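PDB 6JAX: group II chitinase from Ostrinia furnacalis, which probably hydrolyses internal glycosidic links of chitin with its glycoside hydrolase family 18 domain, the part of the longer protein present here. Local coordinates for residues Tyr12-Ser17 with Ile345-Leu350. Residues are numbered along the deposited sequence; the frame is centred on the assembly and turned at random.
Sequences YYTNWS and IWALDL. With GCS (2-amino-2-deoxy-beta-D-glucopyranose), chain C.
Asp349 OD1 accepts a hydrogen bond from the hydroxyl of Thr14 (OG1 to OD1 2.7 Å), met from well above the carboxylate plane, and a second one from a water that itself accepts the N-H of Thr14. Another water donates to both Thr14 OG1 and Asp349 OD2, where Arg20 adds a salt bridge, so the buried carboxylate is held at both oxygens and its negative charge is probably well compensated. Thr14 ends strand 8-14 and Asp349 follows the end of strand 342-346; the two strands are parallel neighbours in the TIM barrel of a family 18 chitinase. The backbones are joined by Tyr12 N to Ile345 O at 3.1 Å and, just beyond the second strand, by Leu348 N to Tyr12 O, the latter almost straight at 177°. Between these two bonds the chain passes through a cis peptide from Trp346 to Ala347, a feature familiar from the substrate cleft of this family.

With chi1 at -175° the indole of Trp346 swings away from its own backbone N and lies across the end of strand 8-14. There CE3 lies 3.5 Å from Tyr12 CG, the two six-membered rings meeting obliquely with planes at 40°, while CZ2 packs against the methyl CG2 of Thr14. The Tyr12 hydroxyl is hydrogen-bonded to Asp124, on strand 122-126. Ser17 closes the turn after the strand: its OG donates to Thr14 O, and its CB rests 3.4 Å from Asp349 CG.

Beyond Thr14, Trp16 brings its CH2 to the edge of the Trp346 ring, 3.7 Å from CZ2. The Trp16 indole is sandwiched: Thr14 CB lies over one face, and over the opposite one a glucosamine unit makes a CH-pi type contact, C5 only 3.4 Å from Trp16 CD2.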
# COMPACT_ATOMS: atom_id res chain seq x y z
N TYR A 12 6.65 -1.60 1.39
CA TYR A 12 6.83 -0.99 0.09
C TYR A 12 7.95 0.04 0.15
O TYR A 12 8.01 0.87 1.06
CB TYR A 12 5.54 -0.35 -0.43
CG TYR A 12 4.64 -1.38 -1.09
CD1 TYR A 12 4.79 -1.70 -2.44
CD2 TYR A 12 3.67 -2.04 -0.34
CE1 TYR A 12 3.98 -2.67 -3.02
CE2 TYR A 12 2.88 -3.03 -0.91
CZ TYR A 12 3.04 -3.33 -2.25
OH TYR A 12 2.24 -4.30 -2.80
N TYR A 13 8.85 -0.03 -0.83
CA TYR A 13 9.89 0.95 -1.10
C TYR A 13 9.44 1.76 -2.32
O TYR A 13 8.82 1.21 -3.23
CB TYR A 13 11.23 0.23 -1.38
CG TYR A 13 12.27 1.15 -1.94
CD1 TYR A 13 13.08 1.90 -1.10
CD2 TYR A 13 12.42 1.30 -3.33
CE1 TYR A 13 14.03 2.79 -1.63
CE2 TYR A 13 13.34 2.19 -3.85
CZ TYR A 13 14.13 2.93 -3.01
OH TYR A 13 15.04 3.81 -3.56
N THR A 14 9.74 3.06 -2.34
CA THR A 14 9.39 3.88 -3.51
C THR A 14 10.64 4.57 -4.06
O THR A 14 11.37 5.23 -3.31
CB THR A 14 8.28 4.90 -3.20
OG1 THR A 14 8.75 5.90 -2.26
CG2 THR A 14 7.08 4.20 -2.60
N ASN A 15 10.91 4.40 -5.36
CA ASN A 15 12.11 5.03 -5.90
C ASN A 15 12.00 6.55 -5.93
O ASN A 15 13.02 7.24 -5.81
CB ASN A 15 12.48 4.46 -7.29
CG ASN A 15 11.43 4.70 -8.37
OD1 ASN A 15 10.37 5.27 -8.11
ND2 ASN A 15 11.72 4.23 -9.59
N TRP A 16 10.78 7.10 -6.02
CA TRP A 16 10.69 8.55 -6.16
C TRP A 16 10.91 9.30 -4.85
O TRP A 16 11.03 10.53 -4.87
CB TRP A 16 9.34 8.96 -6.80
CG TRP A 16 8.12 8.69 -6.00
CD1 TRP A 16 7.50 9.54 -5.11
CD2 TRP A 16 7.33 7.49 -6.01
NE1 TRP A 16 6.39 8.94 -4.57
CE2 TRP A 16 6.27 7.67 -5.10
CE3 TRP A 16 7.44 6.26 -6.69
CZ2 TRP A 16 5.30 6.68 -4.86
CZ3 TRP A 16 6.48 5.28 -6.45
CH2 TRP A 16 5.42 5.50 -5.55
N SER A 17 10.97 8.60 -3.72
CA SER A 17 11.26 9.24 -2.44
C SER A 17 12.69 9.79 -2.39
O SER A 17 13.02 10.55 -1.47
CB SER A 17 11.01 8.26 -1.29
OG SER A 17 11.80 7.09 -1.39
N ILE A 345 3.03 -2.27 4.85
CA ILE A 345 3.03 -0.81 5.00
C ILE A 345 3.25 -0.11 3.67
O ILE A 345 4.08 -0.53 2.84
CB ILE A 345 4.07 -0.31 6.03
CG1 ILE A 345 5.49 -0.74 5.65
CG2 ILE A 345 3.70 -0.79 7.40
CD1 ILE A 345 6.53 0.35 5.94
N TRP A 346 2.51 0.97 3.47
CA TRP A 346 2.80 1.97 2.45
C TRP A 346 3.13 3.25 3.20
O TRP A 346 2.22 3.86 3.78
CB TRP A 346 1.61 2.20 1.51
CG TRP A 346 2.05 3.14 0.43
CD1 TRP A 346 2.16 4.51 0.51
CD2 TRP A 346 2.57 2.77 -0.85
NE1 TRP A 346 2.68 5.01 -0.67
CE2 TRP A 346 2.94 3.96 -1.51
CE3 TRP A 346 2.73 1.55 -1.51
CZ2 TRP A 346 3.46 3.97 -2.81
CZ3 TRP A 346 3.27 1.55 -2.79
CH2 TRP A 346 3.62 2.75 -3.43
N ALA A 347 4.40 3.69 3.22
CA ALA A 347 5.58 3.04 2.64
C ALA A 347 6.77 3.40 3.55
O ALA A 347 6.64 4.27 4.41
CB ALA A 347 5.82 3.53 1.18
N LEU A 348 7.91 2.73 3.35
CA LEU A 348 9.09 2.92 4.22
C LEU A 348 9.42 4.40 4.41
O LEU A 348 9.73 4.84 5.54
CB LEU A 348 10.30 2.21 3.60
CG LEU A 348 10.24 0.71 3.81
CD1 LEU A 348 11.17 0.03 2.80
CD2 LEU A 348 10.61 0.36 5.26
N ASP A 349 9.38 5.17 3.33
CA ASP A 349 9.87 6.55 3.31
C ASP A 349 8.91 7.54 3.94
O ASP A 349 9.23 8.73 3.99
CB ASP A 349 10.15 6.99 1.87
CG ASP A 349 8.97 6.74 0.97
OD1 ASP A 349 8.89 5.63 0.41
OD2 ASP A 349 8.09 7.63 0.86
N LEU A 350 7.75 7.11 4.40
CA LEU A 350 6.78 8.04 4.95
C LEU A 350 6.67 8.00 6.47
O LEU A 350 6.13 8.94 7.06
CB LEU A 350 5.40 7.78 4.32
CG LEU A 350 5.36 7.82 2.78
CD1 LEU A 350 4.04 7.23 2.28
CD2 LEU A 350 5.54 9.26 2.22
C1 GCS C . 7.05 10.44 -9.45
C2 GCS C . 5.87 11.35 -9.11
C3 GCS C . 5.11 10.80 -7.96
C4 GCS C . 4.44 9.52 -8.34
C5 GCS C . 5.55 8.54 -8.76
C6 GCS C . 4.94 7.25 -9.23
N2 GCS C . 6.26 12.75 -8.77
O3 GCS C . 4.12 11.78 -7.52
O4 GCS C . 3.70 9.04 -7.20
O5 GCS C . 6.46 9.07 -9.80
O6 GCS C . 4.23 7.49 -10.41
O HOH W 1 10.90 3.86 0.23
O HOH W 2 6.57 7.70 -1.31